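Local structure of inorganic polyphosphate/ATP-glucomannokinase (Arthrobacter sp., 1WOQ) at residues I15-D18 with G23-G26; F41-P46 with A55-L60; R204-V209 with F218-G223; E230-L235 with I241-L246. The protein transfers a phosphoryl group from inorganic polyphosphate or ATP to glucose or mannose, as a sugar kinase of the ROK family. All coordinates share one frame; numbering follows the deposited sequence.

Interaction 1: residues I15-D18 with G23-G26; sequences IGID and GIKG. With PO4 (phosphate ion), chain E.
Asp18 and Lys25 face each other as a hydrogen-bonded pair in the beta hairpin formed by strands 14-19 and 23-30, the opening hairpin of an actin-like ATPase fold and an example of a strand pair whose one face carries a lysine that binds a phosphate ion, probably from the crystallisation liquor. Two backbone bonds join them. Asp18 N reaches Lys25 O at 2.7 Å with an N-H...O angle of 177°, and Lys25 N returns to Asp18 O at 3.1 Å on a more bent path. On the sheet face that these two share, their side chains run side by side in the same direction, and Asp18 OD2 packs on Lys25 CE at 3.6 Å. The carboxylate and the ammonium remain 4.5 Å apart from OD2 to NZ, beyond a salt bridge, although the opposite charges may still attract. Each has a stronger partner: Asp18 OD1 bonds to Thr81 OG1, and Lys25 NZ to Asn248 O and the phosphate. On the other face Ile17 lies next to Gly26, a non-hydrogen-bonded pair, with CD1 of the isoleucine 3.7 Å from Gly26 CA. Lys25 places CG between its backbone N and carbonyl carbon (chi1 51°), and from there the extended chain carries NZ to phosphate O4 at 2.8 Å and, more weakly, to O1 at 3.3 Å.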
loop_
_atom_site.group_PDB
_atom_site.type_symbol
_atom_site.label_atom_id
_atom_site.label_comp_id
_atom_site.label_asym_id
_atom_site.label_seq_id
_atom_site.Cartn_x
_atom_site.Cartn_y
_atom_site.Cartn_z
ATOM N N ILE A 15 -13.111 -9.336 2.859
ATOM C CA ILE A 15 -11.839 -9.471 3.550
ATOM C C ILE A 15 -10.732 -8.860 2.701
ATOM O O ILE A 15 -10.663 -9.092 1.493
ATOM C CB ILE A 15 -11.493 -10.958 3.822
ATOM C CG1 ILE A 15 -12.464 -11.537 4.855
ATOM C CG2 ILE A 15 -10.040 -11.080 4.303
ATOM C CD1 ILE A 15 -12.333 -13.046 5.058
ATOM N N GLY A 16 -9.888 -8.060 3.344
ATOM C CA GLY A 16 -8.763 -7.438 2.665
ATOM C C GLY A 16 -7.508 -7.873 3.399
ATOM O O GLY A 16 -7.503 -7.925 4.627
ATOM N N ILE A 17 -6.449 -8.190 2.657
ATOM C CA ILE A 17 -5.190 -8.639 3.247
ATOM C C ILE A 17 -4.057 -7.740 2.759
ATOM O O ILE A 17 -3.962 -7.455 1.569
ATOM C CB ILE A 17 -4.877 -10.102 2.832
ATOM C CG1 ILE A 17 -6.029 -11.025 3.245
ATOM C CG2 ILE A 17 -3.575 -10.571 3.483
ATOM C CD1 ILE A 17 -6.212 -11.159 4.748
ATOM N N ASP A 18 -3.197 -7.304 3.677
ATOM C CA ASP A 18 -2.077 -6.431 3.329
ATOM C C ASP A 18 -0.761 -7.143 3.644
ATOM O O ASP A 18 -0.459 -7.433 4.803
ATOM C CB ASP A 18 -2.208 -5.115 4.117
ATOM C CG ASP A 18 -1.216 -4.046 3.675
ATOM O OD1 ASP A 18 -0.819 -4.014 2.493
ATOM O OD2 ASP A 18 -0.847 -3.208 4.522
ATOM N N GLY A 23 4.920 -7.653 8.541
ATOM C CA GLY A 23 3.688 -8.300 8.949
ATOM C C GLY A 23 2.670 -8.483 7.842
ATOM O O GLY A 23 2.630 -7.710 6.885
ATOM N N ILE A 24 1.861 -9.530 7.971
ATOM C CA ILE A 24 0.799 -9.824 7.018
ATOM C C ILE A 24 -0.466 -9.691 7.844
ATOM O O ILE A 24 -0.730 -10.498 8.736
ATOM C CB ILE A 24 0.920 -11.247 6.459
ATOM C CG1 ILE A 24 2.156 -11.329 5.560
ATOM C CG2 ILE A 24 -0.349 -11.624 5.693
ATOM C CD1 ILE A 24 2.376 -12.685 4.942
ATOM N N LYS A 25 -1.233 -8.649 7.561
ATOM C CA LYS A 25 -2.439 -8.383 8.318
ATOM C C LYS A 25 -3.687 -8.335 7.463
ATOM O O LYS A 25 -3.625 -8.097 6.257
ATOM C CB LYS A 25 -2.281 -7.063 9.070
ATOM C CG LYS A 25 -1.822 -5.919 8.190
ATOM C CD LYS A 25 -1.567 -4.655 9.000
ATOM C CE LYS A 25 -0.966 -3.568 8.123
ATOM N NZ LYS A 25 -0.684 -2.320 8.886
ATOM N N GLY A 26 -4.825 -8.560 8.102
ATOM C CA GLY A 26 -6.073 -8.536 7.369
ATOM C C GLY A 26 -7.199 -8.015 8.230
ATOM O O GLY A 26 -7.067 -7.888 9.450
HETATM P P PO4 E . 2.445 -3.794 9.974
HETATM O O1 PO4 E . 1.580 -3.189 11.160
HETATM O O2 PO4 E . 3.928 -3.950 10.237
HETATM O O3 PO4 E . 1.779 -5.181 9.800
HETATM O O4 PO4 E . 2.109 -2.870 8.816
#

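Interaction 2: residues F41-P46 with A55-L60; sequences FRVPTP and AEAVAL. With PO4 (phosphate ion), chain E.
Val43 and Ala57 point at each other across the gap between strand 35-44 and helix 51-66, and the alanine methyl is the point of contact for Val43 and Pro46. Val43 presents one branch only: CG2 lies 4.0 Å from Ala57 CB and equally near the carbonyl oxygen of that residue. CG2 sits between the backbone N and the carbonyl carbon of the valine, and this is the branch that reaches the alanine, while CG1 stands beside the backbone N. Pro46, beyond the end of the strand, brings its ring atom CD to 4.1 Å from Ala57 CB, and the small methyl is thus shared by two apolar partners. Here a helix is laid against one side of the sheet of the ROK kinase's actin-like N-terminal part, and Ile24 of the neighbouring strand 23-30 also touches Ala57. Further along, Leu60 and Phe41 both point into the gap but meet loosely, Phe41 CE2 coming to 4.4 Å from Leu60 O; the ring also touches Val61 and Glu64 of the same helix. Arg42, between two residues that face the helix, extends from the opposite side of the strand. Its CG is anti to the backbone N (chi1 178°), and a bend at chi3 turns the guanidinium to present its edge to the phosphate ion. NE donates to phosphate O3 at 2.8 Å with an angle of 168°, while NH2 reaches O1 at 2.9 Å along a more bent path of 136°. Lys25 NZ binds the same ion, probably acquired from the crystallisation liquor.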
loop_
_atom_site.group_PDB
_atom_site.type_symbol
_atom_site.label_atom_id
_atom_site.label_comp_id
_atom_site.label_asym_id
_atom_site.label_seq_id
_atom_site.Cartn_x
_atom_site.Cartn_y
_atom_site.Cartn_z
ATOM N N PHE A 41 -6.302 -8.560 12.095
ATOM C CA PHE A 41 -5.552 -9.721 12.557
ATOM C C PHE A 41 -4.230 -9.774 11.810
ATOM O O PHE A 41 -4.191 -9.572 10.598
ATOM C CB PHE A 41 -6.355 -10.991 12.289
ATOM C CG PHE A 41 -5.738 -12.228 12.863
ATOM C CD1 PHE A 41 -5.762 -12.459 14.234
ATOM C CD2 PHE A 41 -5.133 -13.166 12.031
ATOM C CE1 PHE A 41 -5.191 -13.612 14.772
ATOM C CE2 PHE A 41 -4.560 -14.320 12.558
ATOM C CZ PHE A 41 -4.590 -14.543 13.933
ATOM N N ARG A 42 -3.147 -10.050 12.529
ATOM C CA ARG A 42 -1.832 -10.094 11.906
ATOM C C ARG A 42 -0.972 -11.272 12.336
ATOM O O ARG A 42 -1.059 -11.746 13.469
ATOM C CB ARG A 42 -1.070 -8.797 12.212
ATOM C CG ARG A 42 0.347 -8.760 11.651
ATOM C CD ARG A 42 1.207 -7.676 12.297
ATOM N NE ARG A 42 0.694 -6.319 12.105
ATOM C CZ ARG A 42 -0.122 -5.691 12.949
ATOM N NH1 ARG A 42 -0.528 -6.295 14.060
ATOM N NH2 ARG A 42 -0.522 -4.451 12.689
ATOM N N VAL A 43 -0.151 -11.746 11.407
ATOM C CA VAL A 43 0.790 -12.823 11.683
ATOM C C VAL A 43 2.105 -12.293 11.129
ATOM O O VAL A 43 2.112 -11.413 10.262
ATOM C CB VAL A 43 0.408 -14.151 10.987
ATOM C CG1 VAL A 43 -0.964 -14.611 11.467
ATOM C CG2 VAL A 43 0.431 -13.989 9.476
ATOM N N PRO A 44 3.238 -12.793 11.638
ATOM C CA PRO A 44 4.538 -12.323 11.156
ATOM C C PRO A 44 4.797 -12.684 9.703
ATOM O O PRO A 44 4.399 -13.752 9.241
ATOM C CB PRO A 44 5.529 -13.019 12.090
ATOM C CG PRO A 44 4.728 -13.246 13.338
ATOM C CD PRO A 44 3.402 -13.698 12.786
ATOM N N THR A 45 5.463 -11.788 8.981
ATOM C CA THR A 45 5.794 -12.069 7.595
ATOM C C THR A 45 6.886 -13.129 7.668
ATOM O O THR A 45 7.937 -12.910 8.281
ATOM C CB THR A 45 6.348 -10.830 6.870
ATOM O OG1 THR A 45 5.359 -9.791 6.862
ATOM C CG2 THR A 45 6.717 -11.183 5.435
ATOM N N PRO A 46 6.651 -14.298 7.060
ATOM C CA PRO A 46 7.661 -15.357 7.097
ATOM C C PRO A 46 8.978 -14.918 6.467
ATOM O O PRO A 46 9.001 -14.059 5.584
ATOM C CB PRO A 46 6.992 -16.498 6.335
ATOM C CG PRO A 46 6.122 -15.773 5.350
ATOM C CD PRO A 46 5.521 -14.676 6.192
ATOM N N ALA A 55 1.979 -17.681 1.112
ATOM C CA ALA A 55 0.655 -18.248 0.854
ATOM C C ALA A 55 0.092 -18.867 2.129
ATOM O O ALA A 55 -1.093 -18.717 2.432
ATOM C CB ALA A 55 0.738 -19.299 -0.248
ATOM N N GLU A 56 0.939 -19.571 2.871
ATOM C CA GLU A 56 0.502 -20.191 4.116
ATOM C C GLU A 56 0.072 -19.143 5.138
ATOM O O GLU A 56 -0.946 -19.306 5.809
ATOM C CB GLU A 56 1.620 -21.057 4.702
ATOM C CG GLU A 56 1.891 -22.334 3.920
ATOM C CD GLU A 56 0.648 -23.189 3.749
ATOM O OE1 GLU A 56 -0.055 -23.425 4.756
ATOM O OE2 GLU A 56 0.376 -23.630 2.607
ATOM N N ALA A 57 0.844 -18.065 5.252
ATOM C CA ALA A 57 0.531 -16.993 6.202
ATOM C C ALA A 57 -0.791 -16.311 5.846
ATOM O O ALA A 57 -1.609 -16.013 6.718
ATOM C CB ALA A 57 1.661 -15.965 6.229
ATOM N N VAL A 58 -0.996 -16.056 4.558
ATOM C CA VAL A 58 -2.232 -15.425 4.121
ATOM C C VAL A 58 -3.411 -16.333 4.453
ATOM O O VAL A 58 -4.450 -15.872 4.927
ATOM C CB VAL A 58 -2.196 -15.132 2.607
ATOM C CG1 VAL A 58 -3.569 -14.671 2.122
ATOM C CG2 VAL A 58 -1.156 -14.054 2.329
ATOM N N ALA A 59 -3.243 -17.632 4.220
ATOM C CA ALA A 59 -4.299 -18.589 4.517
ATOM C C ALA A 59 -4.700 -18.529 5.988
ATOM O O ALA A 59 -5.884 -18.586 6.315
ATOM C CB ALA A 59 -3.851 -19.999 4.158
ATOM N N LEU A 60 -3.716 -18.409 6.878
ATOM C CA LEU A 60 -4.010 -18.345 8.306
ATOM C C LEU A 60 -4.794 -17.088 8.660
ATOM O O LEU A 60 -5.728 -17.145 9.460
ATOM C CB LEU A 60 -2.718 -18.397 9.130
ATOM C CG LEU A 60 -1.976 -19.735 9.109
ATOM C CD1 LEU A 60 -0.612 -19.574 9.748
ATOM C CD2 LEU A 60 -2.799 -20.791 9.840
HETATM P P PO4 E . 2.445 -3.794 9.974
HETATM O O1 PO4 E . 1.580 -3.189 11.160
HETATM O O2 PO4 E . 3.928 -3.950 10.237
HETATM O O3 PO4 E . 1.779 -5.181 9.800
HETATM O O4 PO4 E . 2.109 -2.870 8.816
#

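Interaction 3: residues R204-V209 with F218-G223; sequences RYFSHV and FIVGGG
The Phe218 ring receives Phe206 over one face and Val209 at its edge. Phe206 comes edge first: its CD2 stands 3.6 Å above the plane of the Phe218 ring, over the centre. The planes are inclined at 79° and the centroids lie 4.9 Å apart, which makes this a T-shaped pair. In the plane of the Phe218 ring, Val209 CG1 approaches the rim at CE2, 3.8 Å away. The Phe206 ring in turn carries Tyr205 CD2 over the centre of one face and has Phe218 CD2 at its edge, while its far corner, CZ, meets Val220 CG2 at 3.9 Å.

Through Phe206 and Val209, one turn apart, helix 195-213 packs on one face of the second mixed sheet of the actin-like fold, touching strands 143-149, 217-221 and 241-243. It runs roughly antiparallel to strand 217-221, which follows it in the chain; the segments make 143°, with 11.6 Å from axis to axis. Phe218 has CG anti to its own carbonyl carbon (chi1 -88°), and this brings the rim of its ring to the helix backbone, with CZ 3.6 Å from Phe206 O. All four residues that meet here are buried, and apolar and aromatic groups make the contact without a hydrogen bond between the segments, which implies that cohesion rests mainly on dispersion and burial of hydrocarbon, probably helped by the electrostatic fit of ring edge to ring face.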
loop_
_atom_site.group_PDB
_atom_site.type_symbol
_atom_site.label_atom_id
_atom_site.label_comp_id
_atom_site.label_asym_id
_atom_site.label_seq_id
_atom_site.Cartn_x
_atom_site.Cartn_y
_atom_site.Cartn_z
ATOM N N ARG A 204 13.837 17.329 -1.695
ATOM C CA ARG A 204 14.353 17.002 -3.019
ATOM C C ARG A 204 13.403 16.073 -3.761
ATOM O O ARG A 204 13.080 16.310 -4.928
ATOM C CB ARG A 204 15.726 16.331 -2.909
ATOM C CG ARG A 204 16.367 16.006 -4.255
ATOM C CD ARG A 204 16.624 17.280 -5.048
ATOM N NE ARG A 204 15.891 17.321 -6.310
ATOM C CZ ARG A 204 16.274 16.706 -7.426
ATOM N NH1 ARG A 204 17.392 15.996 -7.451
ATOM N NH2 ARG A 204 15.534 16.804 -8.521
ATOM N N TYR A 205 12.961 15.016 -3.086
ATOM C CA TYR A 205 12.057 14.044 -3.701
ATOM C C TYR A 205 10.727 14.660 -4.123
ATOM O O TYR A 205 10.326 14.560 -5.287
ATOM C CB TYR A 205 11.784 12.877 -2.744
ATOM C CG TYR A 205 10.896 11.806 -3.347
ATOM C CD1 TYR A 205 11.423 10.840 -4.206
ATOM C CD2 TYR A 205 9.523 11.788 -3.100
ATOM C CE1 TYR A 205 10.600 9.880 -4.808
ATOM C CE2 TYR A 205 8.695 10.838 -3.696
ATOM C CZ TYR A 205 9.240 9.888 -4.550
ATOM O OH TYR A 205 8.420 8.958 -5.160
ATOM N N PHE A 206 10.035 15.299 -3.183
ATOM C CA PHE A 206 8.746 15.891 -3.502
ATOM C C PHE A 206 8.812 17.044 -4.493
ATOM O O PHE A 206 7.917 17.186 -5.324
ATOM C CB PHE A 206 8.016 16.322 -2.226
ATOM C CG PHE A 206 7.458 15.170 -1.442
ATOM C CD1 PHE A 206 8.140 14.660 -0.345
ATOM C CD2 PHE A 206 6.263 14.566 -1.830
ATOM C CE1 PHE A 206 7.642 13.562 0.357
ATOM C CE2 PHE A 206 5.757 13.470 -1.136
ATOM C CZ PHE A 206 6.450 12.967 -0.039
ATOM N N SER A 207 9.860 17.861 -4.428
ATOM C CA SER A 207 9.964 18.962 -5.380
ATOM C C SER A 207 10.223 18.394 -6.778
ATOM O O SER A 207 9.756 18.942 -7.775
ATOM C CB SER A 207 11.076 19.945 -4.972
ATOM O OG SER A 207 12.350 19.341 -5.002
ATOM N N HIS A 208 10.957 17.289 -6.856
ATOM C CA HIS A 208 11.223 16.673 -8.152
ATOM C C HIS A 208 9.930 16.097 -8.723
ATOM O O HIS A 208 9.600 16.330 -9.885
ATOM C CB HIS A 208 12.259 15.553 -8.030
ATOM C CG HIS A 208 12.556 14.869 -9.330
ATOM N ND1 HIS A 208 12.392 13.513 -9.516
ATOM C CD2 HIS A 208 12.995 15.359 -10.513
ATOM C CE1 HIS A 208 12.720 13.197 -10.757
ATOM N NE2 HIS A 208 13.089 14.299 -11.382
ATOM N N VAL A 209 9.197 15.352 -7.902
ATOM C CA VAL A 209 7.943 14.743 -8.343
ATOM C C VAL A 209 6.919 15.832 -8.681
ATOM O O VAL A 209 6.097 15.679 -9.584
ATOM C CB VAL A 209 7.383 13.800 -7.253
ATOM C CG1 VAL A 209 6.023 13.250 -7.670
ATOM C CG2 VAL A 209 8.364 12.646 -7.023
ATOM N N PHE A 218 -0.442 16.092 -2.455
ATOM C CA PHE A 218 0.469 15.007 -2.097
ATOM C C PHE A 218 -0.112 14.465 -0.797
ATOM O O PHE A 218 -0.465 15.242 0.086
ATOM C CB PHE A 218 1.876 15.530 -1.783
ATOM C CG PHE A 218 2.786 15.636 -2.972
ATOM C CD1 PHE A 218 3.480 16.820 -3.218
ATOM C CD2 PHE A 218 3.015 14.541 -3.801
ATOM C CE1 PHE A 218 4.392 16.914 -4.270
ATOM C CE2 PHE A 218 3.928 14.624 -4.854
ATOM C CZ PHE A 218 4.617 15.814 -5.087
ATOM N N ILE A 219 -0.225 13.149 -0.682
ATOM C CA ILE A 219 -0.718 12.537 0.548
ATOM C C ILE A 219 0.394 11.589 0.975
ATOM O O ILE A 219 0.794 10.719 0.208
ATOM C CB ILE A 219 -2.012 11.735 0.320
ATOM C CG1 ILE A 219 -3.135 12.670 -0.134
ATOM C CG2 ILE A 219 -2.409 11.024 1.610
ATOM C CD1 ILE A 219 -4.400 11.948 -0.564
ATOM N N VAL A 220 0.905 11.768 2.187
ATOM C CA VAL A 220 1.989 10.926 2.664
ATOM C C VAL A 220 1.502 9.790 3.547
ATOM O O VAL A 220 0.917 10.016 4.608
ATOM C CB VAL A 220 3.036 11.757 3.433
ATOM C CG1 VAL A 220 4.192 10.861 3.867
ATOM C CG2 VAL A 220 3.543 12.897 2.550
ATOM N N GLY A 221 1.754 8.565 3.091
ATOM C CA GLY A 221 1.355 7.389 3.836
ATOM C C GLY A 221 2.553 6.628 4.373
ATOM O O GLY A 221 3.670 7.144 4.396
ATOM N N GLY A 222 2.319 5.394 4.802
ATOM C CA GLY A 222 3.394 4.589 5.347
ATOM C C GLY A 222 3.477 4.777 6.849
ATOM O O GLY A 222 2.951 5.750 7.393
ATOM N N GLY A 223 4.149 3.847 7.518
ATOM C CA GLY A 223 4.278 3.915 8.961
ATOM C C GLY A 223 4.698 5.248 9.551
ATOM O O GLY A 223 4.014 5.781 10.424
#

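Interaction 4: residues E230-L235 with I241-L246; sequences EYLPNL and IVPAVL
Leu232 supplies most of the apolar contact, spreading its two methyl groups over different parts of strand 241-243. CD2 meets Ile241 CD1 at 3.7 Å, and CD1 lies 4.1 Å from Pro243 CD, so the leucine fork spans the strand from its first residue to its third. The two side chains, Leu232 and Ile241, run at a slant to one another. Ile241 has CG1 anti to its backbone N (chi1 -178°), which extends CD1 toward the loop; there it also comes within 4.2 Å of Leu235 CD1.

Hydrogen bonding works within each partner's own surroundings rather than between the two. In segment 230-235, Leu235 N bonds to Leu232 O at 3.0 Å and Asn234 N to Tyr231 O at 3.1 Å, the i to i+3 pattern of a 3-10 turn, and in this turn both Leu232 and Leu235 point toward the strand. Strand 241-243, for its part, is bonded through Val242 to Phe218 and Val220 of the adjacent parallel strand.

Such a turn, placed in the connection from strand 217-221 to strand 241-243 and folded back on the latter, packs two leucines against the edge strand 241-243 of the second sheet in this actin-like kinase fold.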
loop_
_atom_site.group_PDB
_atom_site.type_symbol
_atom_site.label_atom_id
_atom_site.label_comp_id
_atom_site.label_asym_id
_atom_site.label_seq_id
_atom_site.Cartn_x
_atom_site.Cartn_y
_atom_site.Cartn_z
ATOM N N GLU A 230 7.077 16.114 12.039
ATOM C CA GLU A 230 8.516 16.272 12.232
ATOM C C GLU A 230 9.269 16.669 10.962
ATOM O O GLU A 230 10.431 17.077 11.033
ATOM C CB GLU A 230 9.126 14.974 12.768
ATOM C CG GLU A 230 8.761 14.638 14.201
ATOM C CD GLU A 230 9.196 15.714 15.178
ATOM O OE1 GLU A 230 10.331 16.213 15.046
ATOM O OE2 GLU A 230 8.406 16.054 16.082
ATOM N N TYR A 231 8.627 16.551 9.804
ATOM C CA TYR A 231 9.306 16.895 8.560
ATOM C C TYR A 231 8.505 17.683 7.528
ATOM O O TYR A 231 9.075 18.494 6.797
ATOM C CB TYR A 231 9.887 15.627 7.920
ATOM C CG TYR A 231 8.922 14.467 7.784
ATOM C CD1 TYR A 231 8.037 14.386 6.707
ATOM C CD2 TYR A 231 8.916 13.433 8.720
ATOM C CE1 TYR A 231 7.170 13.297 6.565
ATOM C CE2 TYR A 231 8.054 12.342 8.588
ATOM C CZ TYR A 231 7.185 12.281 7.509
ATOM O OH TYR A 231 6.328 11.208 7.383
ATOM N N LEU A 232 7.197 17.463 7.454
ATOM C CA LEU A 232 6.395 18.200 6.479
ATOM C C LEU A 232 6.481 19.712 6.698
ATOM O O LEU A 232 6.576 20.477 5.741
ATOM C CB LEU A 232 4.933 17.744 6.515
ATOM C CG LEU A 232 4.666 16.302 6.073
ATOM C CD1 LEU A 232 3.160 16.081 5.993
ATOM C CD2 LEU A 232 5.311 16.035 4.715
ATOM N N PRO A 233 6.449 20.165 7.963
ATOM C CA PRO A 233 6.533 21.606 8.226
ATOM C C PRO A 233 7.795 22.265 7.652
ATOM O O PRO A 233 7.800 23.462 7.372
ATOM C CB PRO A 233 6.487 21.677 9.749
ATOM C CG PRO A 233 5.606 20.522 10.102
ATOM C CD PRO A 233 6.135 19.427 9.202
ATOM N N ASN A 234 8.858 21.484 7.477
ATOM C CA ASN A 234 10.115 22.010 6.941
ATOM C C ASN A 234 10.136 22.128 5.421
ATOM O O ASN A 234 10.981 22.828 4.859
ATOM C CB ASN A 234 11.294 21.128 7.361
ATOM C CG ASN A 234 11.521 21.125 8.853
ATOM O OD1 ASN A 234 11.519 22.175 9.495
ATOM N ND2 ASN A 234 11.734 19.939 9.415
ATOM N N LEU A 235 9.219 21.441 4.751
ATOM C CA LEU A 235 9.187 21.471 3.297
ATOM C C LEU A 235 8.648 22.775 2.727
ATOM O O LEU A 235 7.846 23.466 3.357
ATOM C CB LEU A 235 8.363 20.291 2.768
ATOM C CG LEU A 235 8.811 18.910 3.261
ATOM C CD1 LEU A 235 7.944 17.829 2.615
ATOM C CD2 LEU A 235 10.276 18.689 2.920
ATOM N N ILE A 241 0.643 19.364 0.951
ATOM C CA ILE A 241 1.026 18.009 1.315
ATOM C C ILE A 241 0.515 17.691 2.710
ATOM O O ILE A 241 0.753 18.437 3.662
ATOM C CB ILE A 241 2.570 17.841 1.217
ATOM C CG1 ILE A 241 2.970 16.405 1.562
ATOM C CG2 ILE A 241 3.275 18.858 2.118
ATOM C CD1 ILE A 241 4.390 16.049 1.135
ATOM N N VAL A 242 -0.216 16.587 2.817
ATOM C CA VAL A 242 -0.797 16.180 4.086
ATOM C C VAL A 242 -0.618 14.691 4.344
ATOM O O VAL A 242 -0.434 13.896 3.416
ATOM C CB VAL A 242 -2.314 16.492 4.120
ATOM C CG1 VAL A 242 -2.560 17.950 3.764
ATOM C CG2 VAL A 242 -3.054 15.578 3.147
ATOM N N PRO A 243 -0.660 14.290 5.618
ATOM C CA PRO A 243 -0.505 12.868 5.919
ATOM C C PRO A 243 -1.783 12.122 5.547
ATOM O O PRO A 243 -2.866 12.713 5.489
ATOM C CB PRO A 243 -0.241 12.865 7.420
ATOM C CG PRO A 243 -1.037 14.044 7.895
ATOM C CD PRO A 243 -0.708 15.090 6.855
ATOM N N ALA A 244 -1.651 10.826 5.284
ATOM C CA ALA A 244 -2.792 9.993 4.923
ATOM C C ALA A 244 -3.742 9.820 6.107
ATOM O O ALA A 244 -3.312 9.812 7.264
ATOM C CB ALA A 244 -2.302 8.627 4.448
ATOM N N VAL A 245 -5.031 9.679 5.805
ATOM C CA VAL A 245 -6.059 9.484 6.825
ATOM C C VAL A 245 -5.968 8.049 7.343
ATOM O O VAL A 245 -6.016 7.805 8.551
ATOM C CB VAL A 245 -7.465 9.742 6.243
ATOM C CG1 VAL A 245 -8.539 9.323 7.239
ATOM C CG2 VAL A 245 -7.614 11.224 5.899
ATOM N N LEU A 246 -5.850 7.099 6.420
ATOM C CA LEU A 246 -5.714 5.698 6.796
ATOM C C LEU A 246 -4.226 5.373 6.761
ATOM O O LEU A 246 -3.500 5.832 5.876
ATOM C CB LEU A 246 -6.470 4.788 5.819
ATOM C CG LEU A 246 -7.997 4.896 5.765
ATOM C CD1 LEU A 246 -8.411 6.076 4.894
ATOM C CD2 LEU A 246 -8.568 3.607 5.198
#

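In the fold
The four contacts fall into two pairs, one in each of the chain's two five-stranded sheets. Interactions 1 and 2 have centres 8 Å apart and are joined by neighbouring strands, Gly26 N lying 2.8 Å from Phe41 O; Lys25 and Arg42 bring both to one phosphate ion. Interactions 3 and 4, 9 Å between centres, are linked likewise, with Val220 N 2.8 Å from Val242 O. The pairs lie on opposite sides of the chain's centre, about 24 Å between the centres of interactions 1 and 3. Bound glucose is about 8 Å from the side chain of Asp18 and about 12 Å from that of Val220.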